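Local atomic coordinates of mandelate racemase/muconate lactonizing enzyme, C-terminal domain protein (Paracoccus denitrificans, PDB entry 4DWD), a protein that binds magnesium and, as a member of the mandelate racemase branch of the enolase superfamily, may act as a hydro-lyase of unestablished substrate. Residues F27-A32 and V37-A42; L69-L74 and G277-M282; G165-C170 and V226-V231; G205-V210 and S220-P225. All coordinates share one frame; numbering follows the deposited sequence. Where two conformers were deposited one is given.

Contact 1: residues F27-A32 and V37-A42; sequences FVRITA and VGWGEA
The six-membered ring of W39 carries R29 CB over one face, a CH-pi contact 4.0 Å from the centroid and 18° off the ring normal, while F27 CB sits at its edge. R29 runs alongside the indole, both side chains rising from the same face of the sheet. The extended start of its chain (chi1 175°, chi2 also extended) lays CD along the ring, with R29 CD 3.6 Å from W39 CZ2; R29 CG also meets V37 CG1 at 3.5 Å. Beyond the bend at chi3 the guanidinium leaves for E9, to which NH2 forms a salt bridge. The F27 ring has G40 O at its edge, in plane, and lies beside the E41 carboxylate with the two planes 56° apart, CE1 coming within 3.4 Å of E41 CD. E41 OE1 is itself held by the backbone N of G305. Replacing W39 by an alanine would probably open a gap beside F27 and leave the aliphatic part of R29 without the ring it lies against. V28, paired with G40, and I30, paired with G38, turn to the other face, against helix 90-110. Four backbone N-H...O bonds, two for each pair, join V28 to G40 and I30 to G38. This is a beta hairpin at the edge of the antiparallel sheet in the N-terminal domain characteristic of the enolase superfamily.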
loop_
_atom_site.group_PDB
_atom_site.type_symbol
_atom_site.label_atom_id
_atom_site.label_comp_id
_atom_site.label_asym_id
_atom_site.label_seq_id
_atom_site.Cartn_x
_atom_site.Cartn_y
_atom_site.Cartn_z
ATOM N N PHE B 27 44.814 5.888 -7.117
ATOM C CA PHE B 27 44.936 6.987 -6.167
ATOM C C PHE B 27 44.867 8.327 -6.860
ATOM O O PHE B 27 45.174 8.440 -8.050
ATOM C CB PHE B 27 46.241 6.874 -5.360
ATOM C CG PHE B 27 46.346 5.605 -4.557
ATOM C CD1 PHE B 27 45.487 5.375 -3.487
ATOM C CD2 PHE B 27 47.297 4.633 -4.880
ATOM C CE1 PHE B 27 45.583 4.208 -2.739
ATOM C CE2 PHE B 27 47.391 3.455 -4.144
ATOM C CZ PHE B 27 46.523 3.243 -3.074
ATOM N N VAL B 28 44.437 9.331 -6.104
ATOM C CA VAL B 28 44.473 10.714 -6.558
ATOM C C VAL B 28 45.366 11.477 -5.587
ATOM O O VAL B 28 45.168 11.420 -4.371
ATOM C CB VAL B 28 43.055 11.336 -6.633
ATOM C CG1 VAL B 28 43.132 12.820 -6.964
ATOM C CG2 VAL B 28 42.214 10.627 -7.683
ATOM N N ARG B 29 46.371 12.167 -6.126
ATOM C CA ARG B 29 47.214 13.034 -5.318
ATOM C C ARG B 29 46.911 14.475 -5.689
ATOM O O ARG B 29 47.040 14.858 -6.853
ATOM C CB ARG B 29 48.703 12.716 -5.511
ATOM C CG ARG B 29 49.604 13.697 -4.758
ATOM C CD ARG B 29 51.060 13.271 -4.731
ATOM N NE ARG B 29 51.617 13.092 -6.062
ATOM C CZ ARG B 29 52.704 12.364 -6.310
ATOM N NH1 ARG B 29 53.334 11.747 -5.317
ATOM N NH2 ARG B 29 53.154 12.239 -7.548
ATOM N N ILE B 30 46.476 15.255 -4.704
ATOM C CA ILE B 30 46.216 16.689 -4.908
ATOM C C ILE B 30 47.264 17.502 -4.159
ATOM O O ILE B 30 47.443 17.329 -2.959
ATOM C CB ILE B 30 44.781 17.098 -4.490
ATOM C CG1 ILE B 30 43.753 16.199 -5.201
ATOM C CG2 ILE B 30 44.521 18.574 -4.804
ATOM C CD1 ILE B 30 42.292 16.587 -5.025
ATOM N N THR B 31 47.931 18.405 -4.882
ATOM C CA THR B 31 48.955 19.260 -4.303
ATOM C C THR B 31 48.417 20.677 -4.269
ATOM O O THR B 31 47.894 21.175 -5.271
ATOM C CB THR B 31 50.256 19.191 -5.115
ATOM O OG1 THR B 31 50.642 17.817 -5.244
ATOM C CG2 THR B 31 51.379 19.970 -4.421
ATOM N N ALA B 32 48.515 21.306 -3.105
ATOM C CA ALA B 32 48.090 22.691 -2.946
ATOM C C ALA B 32 49.231 23.623 -3.350
ATOM O O ALA B 32 50.376 23.180 -3.528
ATOM C CB ALA B 32 47.670 22.953 -1.511
ATOM N N VAL B 37 50.183 18.083 0.385
ATOM C CA VAL B 37 49.627 17.027 -0.462
ATOM C C VAL B 37 48.464 16.339 0.250
ATOM O O VAL B 37 48.537 16.074 1.442
ATOM C CB VAL B 37 50.718 15.986 -0.811
ATOM C CG1 VAL B 37 50.136 14.778 -1.509
ATOM C CG2 VAL B 37 51.791 16.618 -1.684
ATOM N N GLY B 38 47.384 16.084 -0.488
ATOM C CA GLY B 38 46.295 15.235 0.011
ATOM C C GLY B 38 46.133 13.993 -0.848
ATOM O O GLY B 38 46.300 14.038 -2.073
ATOM N N TRP B 39 45.790 12.887 -0.192
ATOM C CA TRP B 39 45.637 11.596 -0.856
ATOM C C TRP B 39 44.213 11.116 -0.867
ATOM O O TRP B 39 43.541 11.113 0.168
ATOM C CB TRP B 39 46.500 10.559 -0.154
ATOM C CG TRP B 39 47.948 10.707 -0.524
ATOM C CD1 TRP B 39 48.959 11.322 0.197
ATOM C CD2 TRP B 39 48.574 10.241 -1.760
ATOM N NE1 TRP B 39 50.145 11.257 -0.489
ATOM C CE2 TRP B 39 49.980 10.621 -1.674
ATOM C CE3 TRP B 39 48.118 9.566 -2.892
ATOM C CZ2 TRP B 39 50.887 10.321 -2.690
ATOM C CZ3 TRP B 39 49.031 9.275 -3.910
ATOM C CH2 TRP B 39 50.383 9.646 -3.805
ATOM N N GLY B 40 43.756 10.659 -2.030
ATOM C CA GLY B 40 42.432 10.040 -2.169
ATOM C C GLY B 40 42.550 8.714 -2.900
ATOM O O GLY B 40 43.607 8.374 -3.451
ATOM N N GLU B 41 41.467 7.943 -2.899
ATOM C CA GLU B 41 41.470 6.620 -3.525
ATOM C C GLU B 41 40.130 6.366 -4.197
ATOM O O GLU B 41 39.087 6.725 -3.643
ATOM C CB GLU B 41 41.759 5.531 -2.489
ATOM C CG GLU B 41 41.801 4.144 -3.111
ATOM C CD GLU B 41 42.425 3.078 -2.228
ATOM O OE1 GLU B 41 42.700 3.312 -1.029
ATOM O OE2 GLU B 41 42.634 1.975 -2.762
ATOM N N ALA B 42 40.183 5.774 -5.397
ATOM C CA ALA B 42 38.985 5.304 -6.112
ATOM C C ALA B 42 38.963 3.782 -6.079
ATOM O O ALA B 42 40.015 3.146 -6.191
ATOM C CB ALA B 42 39.003 5.768 -7.568
#

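Contact 2: residues L69-L74 and G277-M282; sequences LDHAVL and GITGMM
H71 and T279 meet where the helical part of the enolase-type N-terminal domain faces the barrel domain: helix 71-81 supplies the imidazole, helix 277-291 the hydroxyl. Only these two side chains touch, and the buried surface is a small 86 Å². From CB, which points toward the other helix, the histidine chain turns so that CG falls between the backbone N and the carbonyl carbon (chi1 68°), the crowded position. With chi2 at 89° the ring stands across the CA-CB-CG plane, and its ND1 and CE1 corner is presented to T279. CE1 is the nearest atom, 3.1 Å from T279 OG1, and ND1 lies 3.3 Å from the same oxygen. The hydroxyl approaches the ring obliquely. The imidazole also meets the indole of W103, their planes about 50° apart, and touches D99; both residues belong to helix 90-110.

T279 starts in the first turn of its own helix, where M281 N bonds to G277 O and M282 N to I278 O. Its CB points toward H71, and OG1 lies anti to the carbonyl carbon, on the side from which it can reach the histidine. The same helix 90-110 that touches the imidazole fixes the oxygen facing it: T279 OG1 is hydrogen-bonded to D99 OD1, a carboxylate oxygen, and to W103 NE1, the nitrogen of the indole that also meets H71.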
loop_
_atom_site.group_PDB
_atom_site.type_symbol
_atom_site.label_atom_id
_atom_site.label_comp_id
_atom_site.label_asym_id
_atom_site.label_seq_id
_atom_site.Cartn_x
_atom_site.Cartn_y
_atom_site.Cartn_z
ATOM N N LEU B 69 39.045 24.470 0.497
ATOM C CA LEU B 69 37.918 24.433 1.423
ATOM C C LEU B 69 36.555 24.344 0.742
ATOM O O LEU B 69 35.575 23.956 1.388
ATOM C CB LEU B 69 37.959 25.625 2.379
ATOM C CG LEU B 69 39.092 25.610 3.417
ATOM C CD1 LEU B 69 39.055 26.866 4.264
ATOM C CD2 LEU B 69 39.036 24.387 4.321
ATOM N N ASP B 70 36.494 24.666 -0.554
ATOM C CA ASP B 70 35.230 24.669 -1.298
ATOM C C ASP B 70 34.877 23.280 -1.834
ATOM O O ASP B 70 34.129 23.166 -2.792
ATOM C CB ASP B 70 35.294 25.674 -2.465
ATOM C CG ASP B 70 35.239 27.118 -2.010
ATOM O OD1 ASP B 70 34.932 27.357 -0.821
ATOM O OD2 ASP B 70 35.495 28.015 -2.849
ATOM N N HIS B 71 35.384 22.230 -1.196
ATOM C CA HIS B 71 35.248 20.864 -1.735
ATOM C C HIS B 71 33.839 20.447 -2.094
ATOM O O HIS B 71 33.630 19.803 -3.126
ATOM C CB HIS B 71 35.874 19.836 -0.778
ATOM C CG HIS B 71 35.136 19.690 0.535
ATOM N ND1 HIS B 71 34.122 18.822 0.710
ATOM C CD2 HIS B 71 35.293 20.360 1.748
ATOM C CE1 HIS B 71 33.654 18.930 1.970
ATOM N NE2 HIS B 71 34.376 19.868 2.601
ATOM N N ALA B 72 32.858 20.790 -1.261
ATOM C CA ALA B 72 31.492 20.312 -1.486
ATOM C C ALA B 72 30.867 20.975 -2.701
ATOM O O ALA B 72 30.289 20.302 -3.556
ATOM C CB ALA B 72 30.624 20.507 -0.246
ATOM N N VAL B 73 30.983 22.298 -2.786
ATOM C CA VAL B 73 30.473 23.017 -3.950
ATOM C C VAL B 73 31.219 22.561 -5.211
ATOM O O VAL B 73 30.606 22.307 -6.244
ATOM C CB VAL B 73 30.574 24.539 -3.775
ATOM C CG1 VAL B 73 30.132 25.271 -5.036
ATOM C CG2 VAL B 73 29.734 24.982 -2.596
ATOM N N LEU B 74 32.544 22.435 -5.126
ATOM C CA LEU B 74 33.310 22.023 -6.308
ATOM C C LEU B 74 32.901 20.644 -6.797
ATOM O O LEU B 74 32.671 20.451 -7.991
ATOM C CB LEU B 74 34.812 22.026 -6.020
ATOM C CG LEU B 74 35.445 23.386 -5.772
ATOM C CD1 LEU B 74 36.826 23.225 -5.148
ATOM C CD2 LEU B 74 35.522 24.174 -7.077
ATOM N N GLY B 277 32.911 9.667 -0.925
ATOM C CA GLY B 277 34.047 10.084 -0.114
ATOM C C GLY B 277 33.578 10.384 1.299
ATOM O O GLY B 277 32.515 9.924 1.726
ATOM N N ILE B 278 34.377 11.131 2.046
ATOM C CA ILE B 278 34.022 11.470 3.418
ATOM C C ILE B 278 32.717 12.282 3.480
ATOM O O ILE B 278 31.820 11.957 4.260
ATOM C CB ILE B 278 35.205 12.196 4.107
ATOM C CG1 ILE B 278 36.330 11.174 4.353
ATOM C CG2 ILE B 278 34.743 12.899 5.388
ATOM C CD1 ILE B 278 37.706 11.783 4.524
ATOM N N THR B 279 32.609 13.316 2.653
ATOM C CA THR B 279 31.415 14.171 2.652
ATOM C C THR B 279 30.146 13.352 2.388
ATOM O O THR B 279 29.159 13.455 3.127
ATOM C CB THR B 279 31.567 15.272 1.600
ATOM O OG1 THR B 279 32.801 15.970 1.842
ATOM C CG2 THR B 279 30.409 16.251 1.666
ATOM N N GLY B 280 30.180 12.523 1.350
ATOM C CA GLY B 280 28.997 11.745 0.986
ATOM C C GLY B 280 28.672 10.654 1.977
ATOM O O GLY B 280 27.492 10.364 2.231
HETATM N N MSE B 281 29.705 10.034 2.553
HETATM C CA MSE B 281 29.479 8.967 3.527
HETATM C C MSE B 281 28.834 9.525 4.779
HETATM O O MSE B 281 27.985 8.858 5.393
HETATM C CB MSE B 281 30.746 8.167 3.801
HETATM C CG MSE B 281 31.100 7.335 2.561
HETATM SE SE MSE B 281 29.926 5.760 2.355
HETATM C CE MSE B 281 30.666 4.740 3.837
HETATM N N MSE B 282 29.187 10.748 5.163
HETATM C CA MSE B 282 28.520 11.388 6.308
HETATM C C MSE B 282 27.059 11.640 6.008
HETATM O O MSE B 282 26.214 11.467 6.882
HETATM C CB MSE B 282 29.233 12.672 6.754
HETATM C CG MSE B 282 30.656 12.432 7.279
HETATM SE SE MSE B 282 30.694 11.460 9.002
HETATM C CE MSE B 282 30.050 12.903 10.152
#

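Contact 3: residues G165-C170 and V226-V231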
loop_
_atom_site.group_PDB
_atom_site.type_symbol
_atom_site.label_atom_id
_atom_site.label_comp_id
_atom_site.label_asym_id
_atom_site.label_seq_id
_atom_site.Cartn_x
_atom_site.Cartn_y
_atom_site.Cartn_z
ATOM N N GLY B 165 31.707 -15.726 -6.195
ATOM C CA GLY B 165 31.471 -16.618 -7.331
ATOM C C GLY B 165 31.229 -15.862 -8.635
ATOM O O GLY B 165 31.333 -14.637 -8.691
ATOM N N ASP B 166 30.890 -16.600 -9.685
ATOM C CA ASP B 166 30.654 -16.028 -11.008
ATOM C C ASP B 166 29.197 -15.582 -11.120
ATOM O O ASP B 166 28.289 -16.417 -11.037
ATOM C CB ASP B 166 30.981 -17.092 -12.058
ATOM C CG ASP B 166 30.739 -16.626 -13.486
ATOM O OD1 ASP B 166 30.001 -15.642 -13.713
ATOM O OD2 ASP B 166 31.293 -17.266 -14.401
ATOM N N ARG B 167 28.973 -14.280 -11.332
ATOM C CA ARG B 167 27.607 -13.710 -11.302
ATOM C C ARG B 167 26.748 -14.017 -12.533
ATOM O O ARG B 167 25.572 -13.624 -12.586
ATOM C CB ARG B 167 27.630 -12.197 -11.057
ATOM C CG ARG B 167 27.937 -11.800 -9.624
ATOM C CD ARG B 167 27.965 -10.281 -9.512
ATOM N NE ARG B 167 26.625 -9.706 -9.407
ATOM C CZ ARG B 167 26.377 -8.424 -9.134
ATOM N NH1 ARG B 167 27.382 -7.576 -8.969
ATOM N NH2 ARG B 167 25.128 -7.993 -9.000
ATOM N N THR B 168 27.326 -14.699 -13.520
ATOM C CA THR B 168 26.523 -15.236 -14.618
ATOM C C THR B 168 25.856 -16.545 -14.201
ATOM O O THR B 168 25.021 -17.065 -14.926
ATOM C CB THR B 168 27.330 -15.469 -15.915
ATOM O OG1 THR B 168 28.363 -16.440 -15.683
ATOM C CG2 THR B 168 27.938 -14.163 -16.435
ATOM N N ARG B 169 26.228 -17.054 -13.028
ATOM C CA ARG B 169 25.658 -18.289 -12.492
ATOM C C ARG B 169 24.834 -17.990 -11.244
ATOM O O ARG B 169 25.053 -16.980 -10.576
ATOM C CB ARG B 169 26.771 -19.280 -12.165
ATOM C CG ARG B 169 27.669 -19.599 -13.358
ATOM C CD ARG B 169 28.679 -20.667 -12.996
ATOM N NE ARG B 169 28.033 -21.968 -12.847
ATOM C CZ ARG B 169 28.582 -23.023 -12.248
ATOM N NH1 ARG B 169 29.802 -22.938 -11.738
ATOM N NH2 ARG B 169 27.922 -24.145 -12.160
ATOM N N CYS B 170 23.887 -18.865 -10.929
ATOM C CA CYS B 170 22.929 -18.582 -9.868
ATOM C C CYS B 170 22.562 -19.884 -9.158
ATOM O O CYS B 170 22.407 -20.913 -9.809
ATOM C CB CYS B 170 21.679 -17.959 -10.488
ATOM S SG CYS B 170 20.560 -17.241 -9.277
ATOM N N VAL B 226 20.956 -11.500 -3.339
ATOM C CA VAL B 226 20.482 -11.556 -4.731
ATOM C C VAL B 226 21.257 -10.560 -5.589
ATOM O O VAL B 226 22.043 -9.768 -5.061
ATOM C CB VAL B 226 18.949 -11.317 -4.823
ATOM C CG1 VAL B 226 18.221 -12.347 -3.968
ATOM C CG2 VAL B 226 18.563 -9.888 -4.413
ATOM N N GLN B 227 21.056 -10.593 -6.906
ATOM C CA GLN B 227 21.725 -9.617 -7.773
ATOM C C GLN B 227 21.390 -8.196 -7.320
ATOM O O GLN B 227 20.241 -7.886 -7.019
ATOM C CB GLN B 227 21.325 -9.824 -9.237
ATOM C CG GLN B 227 21.659 -11.210 -9.785
ATOM C CD GLN B 227 23.134 -11.454 -10.031
ATOM O OE1 GLN B 227 23.952 -10.537 -9.964
ATOM N NE2 GLN B 227 23.479 -12.706 -10.351
ATOM N N HIS B 228 22.394 -7.323 -7.303
ATOM C CA HIS B 228 22.218 -5.989 -6.721
ATOM C C HIS B 228 21.238 -5.151 -7.493
ATOM O O HIS B 228 20.636 -4.243 -6.931
ATOM C CB HIS B 228 23.570 -5.269 -6.626
ATOM C CG HIS B 228 23.918 -4.483 -7.861
ATOM N ND1 HIS B 228 24.412 -5.059 -8.975
ATOM C CD2 HIS B 228 23.786 -3.127 -8.142
ATOM C CE1 HIS B 228 24.582 -4.123 -9.925
ATOM N NE2 HIS B 228 24.195 -2.938 -9.414
ATOM N N TYR B 229 21.092 -5.451 -8.786
ATOM C CA TYR B 229 20.168 -4.702 -9.609
ATOM C C TYR B 229 18.698 -4.919 -9.229
ATOM O O TYR B 229 17.861 -4.076 -9.545
ATOM C CB TYR B 229 20.436 -4.913 -11.112
ATOM C CG TYR B 229 20.893 -6.274 -11.599
ATOM C CD1 TYR B 229 19.971 -7.296 -11.818
ATOM C CD2 TYR B 229 22.228 -6.518 -11.931
ATOM C CE1 TYR B 229 20.362 -8.530 -12.317
ATOM C CE2 TYR B 229 22.632 -7.758 -12.431
ATOM C CZ TYR B 229 21.696 -8.763 -12.620
ATOM O OH TYR B 229 22.082 -9.999 -13.118
ATOM N N HIS B 230 18.408 -6.005 -8.513
ATOM C CA HIS B 230 17.029 -6.294 -8.084
ATOM C C HIS B 230 16.793 -5.689 -6.720
ATOM O O HIS B 230 16.823 -6.385 -5.698
ATOM C CB HIS B 230 16.760 -7.808 -8.032
ATOM C CG HIS B 230 17.046 -8.544 -9.328
ATOM N ND1 HIS B 230 16.603 -8.113 -10.533
ATOM C CD2 HIS B 230 17.720 -9.738 -9.561
ATOM C CE1 HIS B 230 16.994 -8.983 -11.483
ATOM N NE2 HIS B 230 17.679 -9.976 -10.883
ATOM N N VAL B 231 16.536 -4.385 -6.689
ATOM C CA VAL B 231 16.405 -3.668 -5.425
ATOM C C VAL B 231 15.130 -4.093 -4.683
ATOM O O VAL B 231 15.136 -4.296 -3.461
ATOM C CB VAL B 231 16.438 -2.144 -5.655
ATOM C CG1 VAL B 231 16.193 -1.392 -4.350
ATOM C CG2 VAL B 231 17.787 -1.732 -6.223
#
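R167 and Q227 each place CG anti to the carbonyl carbon, the arginine with chi1 -75°, and each chain then bends, the arginine at chi3 and the glutamine at chi2. The two chains run antiparallel alongside each other and end with guanidinium and amide nearly coplanar, 6° apart. The arginine grips side-on: NE at 2.9 Å and NH2 at 3.0 Å both donate to Q227 OE1, in the carbonyl plane. NH2 also gives a hydrogen to H228 ND1 at 3.0 Å, in a nearly straight bond. That imidazole is met at its edge, in plane, and stands 72° from the guanidinium. In return Q227 NE2 makes a weak bond to R167 O, an oxygen that also accepts from H318 NE2 of a neighbouring subunit. R167 sits in a type I turn running from D166 to R169, steadied by an Asx turn in which D166 OD1 accepts from T168 N at 2.8 Å and also from T168 OG1. Q227 to H230 forms a second type I turn. Both loops follow barrel strands, 158-162 and 221-223, at the end where the metal ligands of enolase-superfamily barrels lie. With NH1 bonded to Q250 OE1, all three guanidinium nitrogens are engaged, so the arginine is fixed in rotation; ND1 of H228 acts as acceptor towards NH2, and the arginine's charge would tend to polarise the amide of Q227.

Contact 4: residues G205-V210 and S220-P225; sequences GGAIRV and SWFEEP
F222 wedges its ring against helix 204-216, where A207 O lies at the ring edge, in plane, 3.3 Å from CE2. CZ of the same ring meets V210 CG1 at 3.8 Å, the two side chains crossing at about a right angle. F222 CG is anti to the backbone N (chi1 -174°), which extends the ring from strand 221-223 toward the helix. P225 CB sits over one face, toward the rim, 3.7 Å above the plane, touches A207 CB at 3.8 Å, and so ties ring, proline and helix together. A leucine in place of F222 would probably leave A207 O without its aromatic edge and P225 CB without the ring it rests on. By contrast, the side of the helix turned from the strand carries R209, partly exposed, whose guanidinium bonds to backbone oxygens of G218 and Y219 in a neighbouring subunit. On the strand, E223, seen to bind calcium in a crystal structure of this protein, faces the barrel interior, where its OE1 accepts from W221 NE1 and pairs with K160. The chemistry thus divides: this beta-alpha-beta unit sets apolar packing against its helix and keeps the metal-binding carboxylate on the strand's other side.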
loop_
_atom_site.group_PDB
_atom_site.type_symbol
_atom_site.label_atom_id
_atom_site.label_comp_id
_atom_site.label_asym_id
_atom_site.label_seq_id
_atom_site.Cartn_x
_atom_site.Cartn_y
_atom_site.Cartn_z
ATOM N N GLY B 205 14.310 -17.297 -4.092
ATOM C CA GLY B 205 14.037 -18.557 -3.410
ATOM C C GLY B 205 15.287 -19.173 -2.811
ATOM O O GLY B 205 15.260 -19.695 -1.694
ATOM N N GLY B 206 16.392 -19.138 -3.553
ATOM C CA GLY B 206 17.656 -19.665 -3.044
ATOM C C GLY B 206 18.118 -18.881 -1.830
ATOM O O GLY B 206 18.672 -19.453 -0.878
ATOM N N ALA B 207 17.941 -17.560 -1.880
ATOM C CA ALA B 207 18.326 -16.682 -0.771
ATOM C C ALA B 207 17.540 -16.970 0.499
ATOM O O ALA B 207 18.095 -16.980 1.589
ATOM C CB ALA B 207 18.147 -15.226 -1.162
ATOM N N ILE B 208 16.241 -17.199 0.360
ATOM C CA ILE B 208 15.396 -17.579 1.499
ATOM C C ILE B 208 15.900 -18.901 2.092
ATOM O O ILE B 208 16.062 -19.036 3.313
ATOM C CB ILE B 208 13.903 -17.710 1.089
ATOM C CG1 ILE B 208 13.347 -16.377 0.573
ATOM C CG2 ILE B 208 13.048 -18.219 2.251
ATOM C CD1 ILE B 208 13.459 -15.241 1.569
ATOM N N ARG B 209 16.162 -19.870 1.218
ATOM C CA ARG B 209 16.637 -21.188 1.662
ATOM C C ARG B 209 17.976 -21.095 2.416
ATOM O O ARG B 209 18.125 -21.630 3.529
ATOM C CB ARG B 209 16.747 -22.122 0.452
ATOM C CG ARG B 209 17.087 -23.562 0.791
ATOM C CD ARG B 209 17.141 -24.403 -0.480
ATOM N NE ARG B 209 17.248 -25.828 -0.184
ATOM C CZ ARG B 209 16.223 -26.672 -0.066
ATOM N NH1 ARG B 209 16.467 -27.940 0.204
ATOM N NH2 ARG B 209 14.961 -26.262 -0.211
ATOM N N VAL B 210 18.947 -20.396 1.836
ATOM C CA VAL B 210 20.220 -20.191 2.526
ATOM C C VAL B 210 20.041 -19.381 3.818
ATOM O O VAL B 210 20.606 -19.736 4.850
ATOM C CB VAL B 210 21.254 -19.542 1.584
ATOM C CG1 VAL B 210 22.541 -19.189 2.319
ATOM C CG2 VAL B 210 21.560 -20.501 0.451
ATOM N N SER B 220 24.928 -13.807 11.972
ATOM C CA SER B 220 24.488 -12.469 12.358
ATOM C C SER B 220 23.967 -11.616 11.213
ATOM O O SER B 220 23.007 -10.868 11.391
ATOM C CB SER B 220 25.576 -11.745 13.145
ATOM O OG SER B 220 25.652 -12.297 14.444
ATOM N N TRP B 221 24.564 -11.740 10.039
ATOM C CA TRP B 221 24.071 -11.011 8.873
ATOM C C TRP B 221 24.350 -11.748 7.609
ATOM O O TRP B 221 25.197 -12.652 7.579
ATOM C CB TRP B 221 24.564 -9.555 8.822
ATOM C CG TRP B 221 25.947 -9.284 8.307
ATOM C CD1 TRP B 221 26.305 -8.888 7.019
ATOM C CD2 TRP B 221 27.193 -9.326 9.064
ATOM N NE1 TRP B 221 27.661 -8.670 6.935
ATOM C CE2 TRP B 221 28.251 -8.913 8.142
ATOM C CE3 TRP B 221 27.525 -9.625 10.383
ATOM C CZ2 TRP B 221 29.583 -8.839 8.538
ATOM C CZ3 TRP B 221 28.871 -9.542 10.767
ATOM C CH2 TRP B 221 29.870 -9.159 9.865
ATOM N N PHE B 222 23.636 -11.347 6.561
ATOM C CA PHE B 222 23.596 -12.044 5.266
ATOM C C PHE B 222 23.680 -10.975 4.191
ATOM O O PHE B 222 22.713 -10.258 3.946
ATOM C CB PHE B 222 22.276 -12.823 5.197
ATOM C CG PHE B 222 22.095 -13.735 3.995
ATOM C CD1 PHE B 222 23.168 -14.247 3.241
ATOM C CD2 PHE B 222 20.802 -14.158 3.670
ATOM C CE1 PHE B 222 22.932 -15.129 2.176
ATOM C CE2 PHE B 222 20.570 -15.024 2.604
ATOM C CZ PHE B 222 21.626 -15.518 1.862
ATOM N N GLU B 223 24.862 -10.844 3.590
ATOM C CA GLU B 223 25.169 -9.734 2.705
ATOM C C GLU B 223 24.918 -10.079 1.242
ATOM O O GLU B 223 25.296 -11.157 0.776
ATOM C CB GLU B 223 26.631 -9.319 2.935
ATOM C CG GLU B 223 27.090 -8.080 2.190
ATOM C CD GLU B 223 28.377 -7.499 2.755
ATOM O OE1 GLU B 223 28.692 -7.759 3.940
ATOM O OE2 GLU B 223 29.052 -6.749 2.016
ATOM N N GLU B 224 24.286 -9.138 0.532
ATOM C CA GLU B 224 24.094 -9.211 -0.923
ATOM C C GLU B 224 23.589 -10.581 -1.417
ATOM O O GLU B 224 24.184 -11.197 -2.305
ATOM C CB GLU B 224 25.377 -8.784 -1.656
ATOM C CG GLU B 224 25.797 -7.339 -1.404
ATOM C CD GLU B 224 25.156 -6.337 -2.358
ATOM O OE1 GLU B 224 24.727 -6.724 -3.472
ATOM O OE2 GLU B 224 25.104 -5.143 -2.015
ATOM N N PRO B 225 22.449 -11.056 -0.871
ATOM C CA PRO B 225 21.982 -12.389 -1.286
ATOM C C PRO B 225 21.594 -12.528 -2.771
ATOM O O PRO B 225 21.852 -13.579 -3.371
ATOM C CB PRO B 225 20.755 -12.638 -0.381
ATOM C CG PRO B 225 20.354 -11.283 0.130
ATOM C CD PRO B 225 21.640 -10.507 0.240
#

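Contacts 3 and 4 adjoin in the barrel domain: their centres are 12 Å apart, and V226 CG1 touches A207 CB at 4.0 Å. E223 of contact 4 and E249 belong to one calcium site seen for this protein, and the R167 side chain of contact 3 comes within about 6 Å of that of E249; a bound magnesium ion lies about 8 Å from the Y229 side chain. Contact 1 belongs to the N-terminal domain, its centre about 33 Å from that of contact 3. Contact 2 lies 14 Å from contact 1, centre to centre, and joins that domain to the barrel. Along the chain, the segments of contacts 3 and 4 all fall between the two halves of contact 2.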